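Local coordinates for protein ForH (Streptomyces kaniharaensis, PDB 6NKO) that probably takes part in building the pyrazolopyrimidine core of formycin A, by chemistry resembling that of the purine-pathway enzyme AICAR transformylase/IMP cyclohydrolase, at residues R111-N117 with H155-S160; I92-E96 with N152-V156; K30-E34 with G52-L57. All coordinates share one frame; numbering follows the deposited sequence.

Interaction 1 of 3, residues R111-N117 with H155-S160; sequences RIDLVCN and HVIPLS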
ATOM      1  N   ARG A 111       6.931   5.670 -11.661  1.00 41.20           N
ATOM      2  CA  ARG A 111       6.766   4.323 -11.140  1.00 43.64           C
ATOM      3  C   ARG A 111       6.694   4.358  -9.619  1.00 42.03           C
ATOM      4  O   ARG A 111       7.431   5.099  -8.964  1.00 39.82           O
ATOM      5  CB  ARG A 111       7.922   3.429 -11.596  1.00 42.20           C
ATOM      6  CG  ARG A 111       8.181   2.224 -10.709  1.00 39.75           C
ATOM      7  CD  ARG A 111       7.110   1.160 -10.891  1.00 37.35           C
ATOM      8  NE  ARG A 111       7.309   0.372 -12.103  1.00 43.11           N
ATOM      9  CZ  ARG A 111       6.325  -0.184 -12.802  1.00 49.73           C
ATOM     10  NH1 ARG A 111       5.067  -0.036 -12.410  1.00 47.03           N
ATOM     11  NH2 ARG A 111       6.597  -0.886 -13.893  1.00 50.53           N
ATOM     12  N   ILE A 112       5.782   3.569  -9.062  1.00 40.41           N
ATOM     13  CA  ILE A 112       5.699   3.358  -7.622  1.00 42.01           C
ATOM     14  C   ILE A 112       6.474   2.083  -7.312  1.00 39.00           C
ATOM     15  O   ILE A 112       6.076   0.986  -7.720  1.00 35.53           O
ATOM     16  CB  ILE A 112       4.245   3.274  -7.139  1.00 34.43           C
ATOM     17  CG1 ILE A 112       3.600   4.664  -7.159  1.00 30.82           C
ATOM     18  CG2 ILE A 112       4.184   2.684  -5.740  1.00 33.40           C
ATOM     19  CD1 ILE A 112       2.086   4.645  -7.167  1.00 30.91           C
ATOM     20  N   ASP A 113       7.590   2.225  -6.600  1.00 39.28           N
ATOM     21  CA  ASP A 113       8.486   1.103  -6.354  1.00 42.75           C
ATOM     22  C   ASP A 113       8.110   0.280  -5.131  1.00 44.33           C
ATOM     23  O   ASP A 113       8.560  -0.866  -5.012  1.00 44.90           O
ATOM     24  CB  ASP A 113       9.924   1.605  -6.199  1.00 36.48           C
ATOM     25  CG  ASP A 113      10.334   2.541  -7.316  1.00 48.41           C
ATOM     26  OD1 ASP A 113      10.741   2.044  -8.390  1.00 41.37           O
ATOM     27  OD2 ASP A 113      10.238   3.773  -7.124  1.00 45.49           O
ATOM     28  N   LEU A 114       7.300   0.824  -4.226  1.00 34.30           N
ATOM     29  CA  LEU A 114       6.966   0.123  -2.994  1.00 42.18           C
ATOM     30  C   LEU A 114       5.556   0.496  -2.566  1.00 34.88           C
ATOM     31  O   LEU A 114       5.199   1.678  -2.553  1.00 31.89           O
ATOM     32  CB  LEU A 114       7.963   0.459  -1.881  1.00 37.33           C
ATOM     33  CG  LEU A 114       7.862  -0.353  -0.587  1.00 41.31           C
ATOM     34  CD1 LEU A 114       9.249  -0.737  -0.087  1.00 34.03           C
ATOM     35  CD2 LEU A 114       7.092   0.415   0.483  1.00 31.39           C
ATOM     36  N   VAL A 115       4.768  -0.515  -2.210  1.00 36.54           N
ATOM     37  CA  VAL A 115       3.416  -0.331  -1.702  1.00 30.73           C
ATOM     38  C   VAL A 115       3.338  -0.976  -0.326  1.00 32.65           C
ATOM     39  O   VAL A 115       3.744  -2.131  -0.153  1.00 37.36           O
ATOM     40  CB  VAL A 115       2.362  -0.934  -2.649  1.00 39.67           C
ATOM     41  CG1 VAL A 115       0.988  -0.939  -1.986  1.00 26.82           C
ATOM     42  CG2 VAL A 115       2.326  -0.161  -3.955  1.00 38.77           C
ATOM     43  N   CYS A 116       2.820  -0.229   0.644  1.00 37.74           N
ATOM     44  CA  CYS A 116       2.622  -0.702   2.009  1.00 30.59           C
ATOM     45  C   CYS A 116       1.154  -0.522   2.368  1.00 33.31           C
ATOM     46  O   CYS A 116       0.650   0.606   2.362  1.00 39.07           O
ATOM     47  CB  CYS A 116       3.515   0.068   2.981  1.00 39.34           C
ATOM     48  SG  CYS A 116       4.093  -0.896   4.374  1.00 51.26           S
ATOM     49  N   ASN A 117       0.468  -1.623   2.678  1.00 30.40           N
ATOM     50  CA  ASN A 117      -0.973  -1.578   2.907  1.00 44.28           C
ATOM     51  C   ASN A 117      -1.365  -2.501   4.054  1.00 45.30           C
ATOM     52  O   ASN A 117      -1.060  -3.697   4.026  1.00 33.73           O
ATOM     53  CB  ASN A 117      -1.737  -1.955   1.631  1.00 33.20           C
ATOM     54  CG  ASN A 117      -3.242  -1.863   1.801  1.00 41.13           C
ATOM     55  OD1 ASN A 117      -3.971  -2.798   1.472  1.00 43.54           O
ATOM     56  ND2 ASN A 117      -3.713  -0.737   2.321  1.00 34.73           N
ATOM     57  N   HIS A 155       8.583  -5.209 -10.280  1.00 41.65           N
ATOM     58  CA  HIS A 155       8.774  -3.769 -10.344  1.00 44.10           C
ATOM     59  C   HIS A 155       8.175  -3.011  -9.168  1.00 43.00           C
ATOM     60  O   HIS A 155       8.429  -1.808  -9.043  1.00 36.88           O
ATOM     61  CB  HIS A 155       8.187  -3.220 -11.655  1.00 41.12           C
ATOM     62  CG  HIS A 155       8.592  -4.005 -12.864  1.00 58.41           C
ATOM     63  ND1 HIS A 155       9.906  -4.305 -13.149  1.00 57.08           N
ATOM     64  CD2 HIS A 155       7.855  -4.564 -13.854  1.00 49.83           C
ATOM     65  CE1 HIS A 155       9.964  -5.009 -14.264  1.00 52.57           C
ATOM     66  NE2 HIS A 155       8.733  -5.181 -14.713  1.00 56.36           N
ATOM     67  N   VAL A 156       7.386  -3.662  -8.313  1.00 41.77           N
ATOM     68  CA  VAL A 156       6.839  -3.043  -7.110  1.00 38.12           C
ATOM     69  C   VAL A 156       7.030  -4.003  -5.947  1.00 36.63           C
ATOM     70  O   VAL A 156       6.733  -5.196  -6.065  1.00 36.38           O
ATOM     71  CB  VAL A 156       5.346  -2.684  -7.257  1.00 41.35           C
ATOM     72  CG1 VAL A 156       4.956  -1.644  -6.215  1.00 36.53           C
ATOM     73  CG2 VAL A 156       5.031  -2.185  -8.661  1.00 34.46           C
ATOM     74  N   ILE A 157       7.514  -3.486  -4.824  1.00 34.59           N
ATOM     75  CA  ILE A 157       7.696  -4.276  -3.613  1.00 38.78           C
ATOM     76  C   ILE A 157       6.376  -4.268  -2.844  1.00 38.03           C
ATOM     77  O   ILE A 157       5.905  -3.183  -2.467  1.00 33.83           O
ATOM     78  CB  ILE A 157       8.837  -3.735  -2.747  1.00 40.14           C
ATOM     79  CG1 ILE A 157      10.156  -3.792  -3.521  1.00 43.00           C
ATOM     80  CG2 ILE A 157       8.941  -4.532  -1.457  1.00 35.15           C
ATOM     81  CD1 ILE A 157      11.151  -2.726  -3.110  1.00 40.50           C
ATOM     82  N   PRO A 158       5.755  -5.426  -2.604  1.00 31.68           N
ATOM     83  CA  PRO A 158       4.478  -5.448  -1.884  1.00 38.59           C
ATOM     84  C   PRO A 158       4.645  -5.798  -0.413  1.00 41.37           C
ATOM     85  O   PRO A 158       4.948  -6.946  -0.079  1.00 44.76           O
ATOM     86  CB  PRO A 158       3.685  -6.532  -2.626  1.00 34.77           C
ATOM     87  CG  PRO A 158       4.759  -7.399  -3.334  1.00 47.25           C
ATOM     88  CD  PRO A 158       6.112  -6.761  -3.103  1.00 35.50           C
ATOM     89  N   LEU A 159       4.440  -4.831   0.475  1.00 30.23           N
ATOM     90  CA  LEU A 159       4.623  -5.032   1.905  1.00 33.40           C
ATOM     91  C   LEU A 159       3.288  -4.902   2.626  1.00 44.41           C
ATOM     92  O   LEU A 159       2.498  -4.004   2.318  1.00 42.74           O
ATOM     93  CB  LEU A 159       5.620  -4.029   2.483  1.00 31.42           C
ATOM     94  CG  LEU A 159       7.095  -4.307   2.194  1.00 36.48           C
ATOM     95  CD1 LEU A 159       7.928  -3.039   2.367  1.00 35.55           C
ATOM     96  CD2 LEU A 159       7.636  -5.439   3.070  1.00 44.25           C
ATOM     97  N   SER A 160       3.053  -5.785   3.597  1.00 36.44           N
ATOM     98  CA  SER A 160       1.839  -5.752   4.403  1.00 41.97           C
ATOM     99  C   SER A 160       2.165  -5.986   5.872  1.00 38.54           C
ATOM    100  O   SER A 160       1.812  -5.171   6.730  1.00 34.72           O
ATOM    101  CB  SER A 160       0.833  -6.801   3.915  1.00 42.40           C
ATOM    102  OG  SER A 160      -0.441  -6.612   4.519  1.00 40.36           O
TER
HETATM  103  O   HOH W   1      10.271  -2.163  -6.589  1.00 38.20           O
HETATM  104  O   HOH W   2      10.648  -0.527  -8.825  1.00 38.80           O
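His-155 meets Arg-111 through its CB, which lies over one face of the guanidinium, 3.6 Å from Arg-111 NH2. The imidazole and guanidinium planes are only 9° apart, but the ring lies to the side, so CB and not the imidazole does the covering. Bends at chi2 and chi3 fold Arg-111 back into this place, and its NH1 and NH2 are held by Gly-91 O and Ala-94 O. A water sits between His-155 O and Asp-113 OD1; the other carboxylate oxygen, OD2, takes the N-H of Leu-22. Val-156 comes next, its CG1 anti to the backbone N (chi1 -161°) and 3.2 Å from Ile-112 O, with the CG2 branch of Val-115 beside it. At Ile-157 the parallel pairing begins: its N donates to Asp-113 O at 2.8 Å, and its O receives Val-115 N at 2.9 Å. Pro-158 pairs in register with Val-115. Leu-159 repeats the pattern, N to Val-115 O at 2.9 Å and O from Asn-117 N at 3.1 Å, while its CD1 touches Leu-114 CD1 at 3.6 Å. Ser-160 finishes the pairing with OG, which donates to Asn-117 O at 3.0 Å. Strand 114-117 runs between 22-26 and 157-159, the latter outermost within the chain. Helix 141-151, the crossover of this beta-alpha-beta unit, packs on Val-115 and Val-156; helix 184-212 covers Pro-158 and Leu-159 through Leu-190.

Interaction 2 of 3, residues I92-E96 with N152-V156; sequences ILARE and NFEHV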
ATOM      1  N   ILE A  92       1.681   1.445 -10.478  1.00 26.39           N
ATOM      2  CA  ILE A  92       1.842   0.122  -9.891  1.00 39.65           C
ATOM      3  C   ILE A  92       1.731  -0.977 -10.941  1.00 38.71           C
ATOM      4  O   ILE A  92       2.494  -1.945 -10.912  1.00 47.71           O
ATOM      5  CB  ILE A  92       0.807  -0.083  -8.764  1.00 34.11           C
ATOM      6  CG1 ILE A  92       1.067   0.883  -7.608  1.00 27.76           C
ATOM      7  CG2 ILE A  92       0.824  -1.520  -8.269  1.00 35.02           C
ATOM      8  CD1 ILE A  92      -0.136   1.100  -6.714  1.00 26.91           C
ATOM      9  N   LEU A  93       0.799  -0.840 -11.884  1.00 38.11           N
ATOM     10  CA  LEU A  93       0.471  -1.929 -12.796  1.00 40.32           C
ATOM     11  C   LEU A  93       1.222  -1.871 -14.119  1.00 47.74           C
ATOM     12  O   LEU A  93       1.274  -2.887 -14.822  1.00 60.61           O
ATOM     13  CB  LEU A  93      -1.033  -1.941 -13.085  1.00 29.29           C
ATOM     14  CG  LEU A  93      -1.953  -2.185 -11.890  1.00 42.22           C
ATOM     15  CD1 LEU A  93      -3.412  -1.968 -12.273  1.00 35.01           C
ATOM     16  CD2 LEU A  93      -1.741  -3.586 -11.341  1.00 43.34           C
ATOM     17  N   ALA A  94       1.791  -0.723 -14.483  1.00 35.82           N
ATOM     18  CA  ALA A  94       2.415  -0.585 -15.793  1.00 42.15           C
ATOM     19  C   ALA A  94       3.598  -1.534 -15.939  1.00 46.42           C
ATOM     20  O   ALA A  94       4.402  -1.697 -15.017  1.00 53.87           O
ATOM     21  CB  ALA A  94       2.871   0.856 -16.017  1.00 42.74           C
ATOM     22  N   ARG A  95       3.695  -2.161 -17.110  1.00 51.59           N
ATOM     23  CA  ARG A  95       4.756  -3.114 -17.403  1.00 51.75           C
ATOM     24  C   ARG A  95       6.009  -2.368 -17.858  1.00 52.19           C
ATOM     25  O   ARG A  95       6.086  -1.137 -17.802  1.00 58.88           O
ATOM     26  CB  ARG A  95       4.291  -4.118 -18.459  1.00 57.67           C
ATOM     27  CG  ARG A  95       3.532  -5.317 -17.902  1.00 68.67           C
ATOM     28  CD  ARG A  95       2.076  -4.963 -17.632  1.00 73.21           C
ATOM     29  NE  ARG A  95       1.151  -6.031 -18.007  1.00 81.20           N
ATOM     30  CZ  ARG A  95       0.704  -6.241 -19.242  1.00 87.87           C
ATOM     31  NH1 ARG A  95       1.093  -5.452 -20.235  1.00 82.55           N
ATOM     32  NH2 ARG A  95      -0.140  -7.236 -19.485  1.00 85.38           N
ATOM     33  N   GLU A  96       7.015  -3.117 -18.306  1.00 63.24           N
ATOM     34  CA  GLU A  96       8.195  -2.543 -18.934  1.00 65.97           C
ATOM     35  C   GLU A  96       8.142  -2.641 -20.455  1.00 56.58           C
ATOM     36  O   GLU A  96       9.180  -2.534 -21.115  1.00 69.21           O
ATOM     37  CB  GLU A  96       9.463  -3.211 -18.401  1.00 58.88           C
ATOM     38  CG  GLU A  96       9.755  -2.910 -16.940  1.00 45.93           C
ATOM     39  CD  GLU A  96      10.161  -1.466 -16.703  1.00 74.86           C
ATOM     40  OE1 GLU A  96      10.932  -0.917 -17.520  1.00 95.55           O
ATOM     41  OE2 GLU A  96       9.714  -0.879 -15.694  1.00 57.70           O
ATOM     42  N   ASN A 152       2.628  -7.414  -9.824  1.00 45.16           N
ATOM     43  CA  ASN A 152       3.748  -6.818 -10.541  1.00 36.77           C
ATOM     44  C   ASN A 152       4.978  -6.751  -9.640  1.00 40.27           C
ATOM     45  O   ASN A 152       5.623  -5.703  -9.543  1.00 38.10           O
ATOM     46  CB  ASN A 152       3.361  -5.420 -11.033  1.00 44.00           C
ATOM     47  CG  ASN A 152       4.142  -4.984 -12.257  1.00 50.68           C
ATOM     48  OD1 ASN A 152       4.693  -5.807 -12.989  1.00 50.10           O
ATOM     49  ND2 ASN A 152       4.193  -3.676 -12.485  1.00 42.43           N
ATOM     50  N   PHE A 153       5.313  -7.866  -8.981  1.00 37.89           N
ATOM     51  CA  PHE A 153       6.324  -7.832  -7.926  1.00 51.16           C
ATOM     52  C   PHE A 153       7.735  -7.602  -8.455  1.00 40.65           C
ATOM     53  O   PHE A 153       8.614  -7.213  -7.678  1.00 37.52           O
ATOM     54  CB  PHE A 153       6.276  -9.117  -7.088  1.00 48.27           C
ATOM     55  CG  PHE A 153       6.606 -10.375  -7.853  1.00 49.06           C
ATOM     56  CD1 PHE A 153       7.921 -10.715  -8.136  1.00 54.15           C
ATOM     57  CD2 PHE A 153       5.600 -11.236  -8.257  1.00 43.88           C
ATOM     58  CE1 PHE A 153       8.224 -11.872  -8.831  1.00 44.57           C
ATOM     59  CE2 PHE A 153       5.898 -12.397  -8.948  1.00 54.19           C
ATOM     60  CZ  PHE A 153       7.210 -12.714  -9.236  1.00 41.64           C
ATOM     61  N   GLU A 154       7.981  -7.842  -9.743  1.00 40.41           N
ATOM     62  CA  GLU A 154       9.298  -7.553 -10.300  1.00 46.49           C
ATOM     63  C   GLU A 154       9.608  -6.063 -10.298  1.00 52.69           C
ATOM     64  O   GLU A 154      10.785  -5.686 -10.302  1.00 47.78           O
ATOM     65  CB  GLU A 154       9.407  -8.100 -11.723  1.00 52.21           C
ATOM     66  CG  GLU A 154       9.593  -9.607 -11.804  1.00 53.68           C
ATOM     67  CD  GLU A 154       9.091 -10.185 -13.114  1.00 73.38           C
ATOM     68  OE1 GLU A 154       9.908 -10.357 -14.044  1.00 77.21           O
ATOM     69  OE2 GLU A 154       7.876 -10.459 -13.216  1.00 74.39           O
ATOM     70  N   HIS A 155       8.583  -5.209 -10.280  1.00 41.65           N
ATOM     71  CA  HIS A 155       8.774  -3.769 -10.344  1.00 44.10           C
ATOM     72  C   HIS A 155       8.175  -3.011  -9.168  1.00 43.00           C
ATOM     73  O   HIS A 155       8.429  -1.808  -9.043  1.00 36.88           O
ATOM     74  CB  HIS A 155       8.187  -3.220 -11.655  1.00 41.12           C
ATOM     75  CG  HIS A 155       8.592  -4.005 -12.864  1.00 58.41           C
ATOM     76  ND1 HIS A 155       9.906  -4.305 -13.149  1.00 57.08           N
ATOM     77  CD2 HIS A 155       7.855  -4.564 -13.854  1.00 49.83           C
ATOM     78  CE1 HIS A 155       9.964  -5.009 -14.264  1.00 52.57           C
ATOM     79  NE2 HIS A 155       8.733  -5.181 -14.713  1.00 56.36           N
ATOM     80  N   VAL A 156       7.386  -3.662  -8.313  1.00 41.77           N
ATOM     81  CA  VAL A 156       6.839  -3.043  -7.110  1.00 38.12           C
ATOM     82  C   VAL A 156       7.030  -4.003  -5.947  1.00 36.63           C
ATOM     83  O   VAL A 156       6.733  -5.196  -6.065  1.00 36.38           O
ATOM     84  CB  VAL A 156       5.346  -2.684  -7.257  1.00 41.35           C
ATOM     85  CG1 VAL A 156       4.956  -1.644  -6.215  1.00 36.53           C
ATOM     86  CG2 VAL A 156       5.031  -2.185  -8.661  1.00 34.46           C
TER
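Two chain segments leaving helices come together here, 92-96 at the end of helix 86-93 and the loop 152-156 just after helix 141-151, with the CA atoms of Leu-93 and Asn-152 6.3 Å apart. Asn-152 turns the second one: its backbone O accepts both Val-156 N (3.0 Å) and His-155 N (3.1 Å), drawing the loop into a tight turn. Its side chain makes the crossing. With CG anti to the backbone N (chi1 -154°), the amide reaches across and ND2 gives a nearly straight bond to Ile-92 O at 2.9 Å, an acceptor lying in the amide plane. The same ND2 also donates to Ala-94 O at 3.2 Å, more bent and from above that carbonyl plane. Val-156 lays its CG2 branch against Ile-92 O at 3.4 Å. Farther out, Glu-96 arches over one face of the His-155 ring: Glu-96 CG is 3.3 Å from His-155 NE2, and OE2 stands over the ring centre, with the carboxylate steeply inclined to the ring at 61°. Glu-154 CB covers the opposite face. Both amide hydrogens of Asn-152 are thus used on carbonyls at the C-terminal end of helix 86-93 and just beyond it, which fixes the amide's rotation. Ala-94 O takes Arg-111 NH2 as well. The carboxylate of Glu-96, in a weak, long ion pair with Arg-111, might also make a positive charge on His-155 easier to bear.

Interaction 3 of 3, residues K30-E34 with G52-L57; sequences KRNIE and GTYRLL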
ATOM      1  N   LYS A  30      -0.098   0.904  12.351  1.00 39.90           N
ATOM      2  CA  LYS A  30       1.035   1.815  12.237  1.00 40.85           C
ATOM      3  C   LYS A  30       2.331   1.250  12.800  1.00 48.38           C
ATOM      4  O   LYS A  30       3.340   1.963  12.815  1.00 38.55           O
ATOM      5  CB  LYS A  30       0.719   3.140  12.938  1.00 38.22           C
ATOM      6  CG  LYS A  30      -0.717   3.594  12.787  1.00 45.65           C
ATOM      7  CD  LYS A  30      -0.890   4.469  11.561  1.00 52.83           C
ATOM      8  CE  LYS A  30      -2.332   4.463  11.090  1.00 42.22           C
ATOM      9  NZ  LYS A  30      -2.655   5.693  10.326  1.00 63.19           N
ATOM     10  N   ARG A  31       2.338   0.000  13.260  1.00 40.45           N
ATOM     11  CA  ARG A  31       3.536  -0.549  13.882  1.00 37.83           C
ATOM     12  C   ARG A  31       4.675  -0.619  12.873  1.00 43.82           C
ATOM     13  O   ARG A  31       4.505  -1.126  11.760  1.00 41.80           O
ATOM     14  CB  ARG A  31       3.244  -1.936  14.459  1.00 44.30           C
ATOM     15  CG  ARG A  31       4.490  -2.746  14.791  1.00 43.90           C
ATOM     16  CD  ARG A  31       4.191  -3.828  15.822  1.00 47.61           C
ATOM     17  NE  ARG A  31       3.682  -5.046  15.197  1.00 43.49           N
ATOM     18  CZ  ARG A  31       4.443  -5.956  14.596  1.00 48.71           C
ATOM     19  NH1 ARG A  31       5.758  -5.794  14.537  1.00 48.34           N
ATOM     20  NH2 ARG A  31       3.888  -7.030  14.051  1.00 44.57           N
ATOM     21  N   ASN A  32       5.835  -0.087  13.267  1.00 45.86           N
ATOM     22  CA  ASN A  32       7.073  -0.057  12.490  1.00 38.49           C
ATOM     23  C   ASN A  32       7.001   0.849  11.267  1.00 39.82           C
ATOM     24  O   ASN A  32       7.914   0.814  10.431  1.00 38.13           O
ATOM     25  CB  ASN A  32       7.504  -1.458  12.038  1.00 34.47           C
ATOM     26  CG  ASN A  32       7.789  -2.384  13.197  1.00 43.66           C
ATOM     27  OD1 ASN A  32       7.943  -1.943  14.335  1.00 41.60           O
ATOM     28  ND2 ASN A  32       7.863  -3.680  12.915  1.00 39.45           N
ATOM     29  N   ILE A  33       5.953   1.667  11.132  1.00 32.30           N
ATOM     30  CA  ILE A  33       5.820   2.474   9.921  1.00 45.78           C
ATOM     31  C   ILE A  33       6.806   3.638   9.922  1.00 54.80           C
ATOM     32  O   ILE A  33       7.217   4.109   8.853  1.00 43.10           O
ATOM     33  CB  ILE A  33       4.368   2.962   9.748  1.00 41.41           C
ATOM     34  CG1 ILE A  33       4.082   3.261   8.275  1.00 46.73           C
ATOM     35  CG2 ILE A  33       4.097   4.202  10.595  1.00 32.37           C
ATOM     36  CD1 ILE A  33       4.492   2.151   7.329  1.00 42.99           C
ATOM     37  N   GLU A  34       7.213   4.115  11.100  1.00 46.11           N
ATOM     38  CA  GLU A  34       8.118   5.258  11.165  1.00 46.02           C
ATOM     39  C   GLU A  34       9.558   4.875  10.826  1.00 43.78           C
ATOM     40  O   GLU A  34      10.213   5.608  10.075  1.00 44.81           O
ATOM     41  CB  GLU A  34       8.057   5.929  12.540  1.00 44.83           C
ATOM     42  CG  GLU A  34       8.837   7.234  12.607  1.00 60.33           C
ATOM     43  CD  GLU A  34       8.716   7.931  13.948  1.00 63.09           C
ATOM     44  OE1 GLU A  34       7.926   7.464  14.795  1.00 60.80           O
ATOM     45  OE2 GLU A  34       9.411   8.950  14.153  1.00 61.81           O
ATOM     46  N   GLY A  52      -4.155   8.600   7.363  1.00 52.61           N
ATOM     47  CA  GLY A  52      -3.732   8.301   8.723  1.00 60.33           C
ATOM     48  C   GLY A  52      -2.226   8.344   8.889  1.00 56.95           C
ATOM     49  O   GLY A  52      -1.704   9.006   9.790  1.00 61.17           O
ATOM     50  N   THR A  53      -1.506   7.633   8.019  1.00 47.00           N
ATOM     51  CA  THR A  53      -0.050   7.592   8.104  1.00 44.33           C
ATOM     52  C   THR A  53       0.567   8.972   7.925  1.00 52.28           C
ATOM     53  O   THR A  53       1.604   9.270   8.527  1.00 42.82           O
ATOM     54  CB  THR A  53       0.506   6.629   7.052  1.00 41.76           C
ATOM     55  OG1 THR A  53      -0.349   5.484   6.949  1.00 68.80           O
ATOM     56  CG2 THR A  53       1.898   6.175   7.432  1.00 48.16           C
ATOM     57  N   TYR A  54      -0.060   9.827   7.113  1.00 46.05           N
ATOM     58  CA  TYR A  54       0.529  11.126   6.796  1.00 47.79           C
ATOM     59  C   TYR A  54       0.622  12.008   8.033  1.00 33.50           C
ATOM     60  O   TYR A  54       1.689  12.556   8.335  1.00 43.60           O
ATOM     61  CB  TYR A  54      -0.285  11.817   5.701  1.00 51.99           C
ATOM     62  CG  TYR A  54       0.178  13.220   5.375  1.00 53.47           C
ATOM     63  CD1 TYR A  54       1.289  13.436   4.570  1.00 50.41           C
ATOM     64  CD2 TYR A  54      -0.498  14.330   5.869  1.00 50.88           C
ATOM     65  CE1 TYR A  54       1.716  14.718   4.267  1.00 55.80           C
ATOM     66  CE2 TYR A  54      -0.077  15.613   5.572  1.00 49.51           C
ATOM     67  CZ  TYR A  54       1.030  15.800   4.771  1.00 49.52           C
ATOM     68  OH  TYR A  54       1.455  17.075   4.471  1.00 60.80           O
ATOM     69  N   ARG A  55      -0.486  12.159   8.762  1.00 40.55           N
ATOM     70  CA  ARG A  55      -0.497  13.049   9.918  1.00 49.77           C
ATOM     71  C   ARG A  55       0.469  12.569  10.992  1.00 49.54           C
ATOM     72  O   ARG A  55       1.118  13.381  11.662  1.00 49.44           O
ATOM     73  CB  ARG A  55      -1.914  13.164  10.482  1.00 54.83           C
ATOM     74  CG  ARG A  55      -2.074  14.241  11.548  1.00 57.80           C
ATOM     75  CD  ARG A  55      -2.170  15.629  10.930  1.00 61.51           C
ATOM     76  NE  ARG A  55      -0.855  16.235  10.735  1.00 62.80           N
ATOM     77  CZ  ARG A  55      -0.581  17.142   9.803  1.00 66.74           C
ATOM     78  NH1 ARG A  55      -1.532  17.558   8.978  1.00 55.26           N
ATOM     79  NH2 ARG A  55       0.645  17.637   9.699  1.00 62.73           N
ATOM     80  N   LEU A  56       0.587  11.252  11.161  1.00 49.73           N
ATOM     81  CA  LEU A  56       1.508  10.714  12.155  1.00 39.93           C
ATOM     82  C   LEU A  56       2.958  10.978  11.767  1.00 51.06           C
ATOM     83  O   LEU A  56       3.769  11.376  12.612  1.00 47.15           O
ATOM     84  CB  LEU A  56       1.264   9.217  12.335  1.00 46.17           C
ATOM     85  CG  LEU A  56       2.273   8.469  13.203  1.00 41.95           C
ATOM     86  CD1 LEU A  56       1.904   8.597  14.672  1.00 41.61           C
ATOM     87  CD2 LEU A  56       2.353   7.009  12.789  1.00 45.55           C
ATOM     88  N   LEU A  57       3.303  10.766  10.495  1.00 47.46           N
ATOM     89  CA  LEU A  57       4.690  10.928  10.076  1.00 44.61           C
ATOM     90  C   LEU A  57       5.094  12.395  10.012  1.00 45.93           C
ATOM     91  O   LEU A  57       6.244  12.731  10.314  1.00 48.21           O
ATOM     92  CB  LEU A  57       4.915  10.256   8.721  1.00 45.87           C
ATOM     93  CG  LEU A  57       4.777   8.733   8.679  1.00 58.44           C
ATOM     94  CD1 LEU A  57       4.851   8.232   7.246  1.00 40.13           C
ATOM     95  CD2 LEU A  57       5.838   8.065   9.542  1.00 43.55           C
TER
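The turn that follows the first strand of the MGS-like alpha/beta fold packs here against the start of the helix that follows the second, at Ile-33 and Thr-53. At chi1 -156° Ile-33 swings its CG1 branch away from the backbone N and onto Thr-53 CG2 at 3.7 Å; the two side chains cross at about a right angle. The CG2 branch of Ile-33 goes the other way, meeting Leu-56 CD2 at 4.0 Å, one turn farther along helix 51-59. Leu-57 adds its CD2 from the inner side, 4.0 Å from Glu-34 CA, and it too lies near Ile-33 CG2. A type II beta turn from Lys-30 to Ile-33, closed by Ile-33 N donating to Lys-30 O at 3.1 Å, sets Ile-33 in place, with Asn-32 in the left-handed region. Strands 22-26 and 46-49 are parallel neighbours in the sheet, so the two segments emerge from the same end of it. In relatives with an MGS-like domain, this end of the sheet helps to frame the pocket for the substrate phosphate, and the same is probable for this apo form. Lys-30 reaches along the first turn of helix 51-59, its CB 4.2 Å from Leu-56 CD2. Its NZ ends beside Gly-52, 3.2 Å from Thr-53 N; as both are donors, the pair is no hydrogen bond and the exact place of the ammonium is doubtful, though an anion could perhaps sit between such donors in the liganded state. Behind the turn, Arg-31 makes a salt bridge to Asp-163 and Asn-32 ND2 bonds to Pro-162 O, while Tyr-165 touches Ile-33. On the sheet side, Leu-25 of strand 22-26 lies against both Ile-33 and Leu-57.

In the fold
From the N terminus, interaction 3 comes first, closing a short loop that holds helix 33-42 and strand 46-49 before the other two contacts open. Interaction 2 then begins at the end of helix 86-93, and interaction 1 opens inside its loop at 111-117. The two loops overlap and end on a shared stretch with His-155 and Val-156 in common, but interaction 1 runs on to Ser-160 and so is not fully nested. Their centres are about 9 Å apart, bridged by Arg-111. Interactions 2 and 3 sit on opposite sides of the chain's centre, about 25 Å between centres. Interaction 1 lies between, and Cys-116 SG packs on Ile-33 CD1, linking the sheet to the turn.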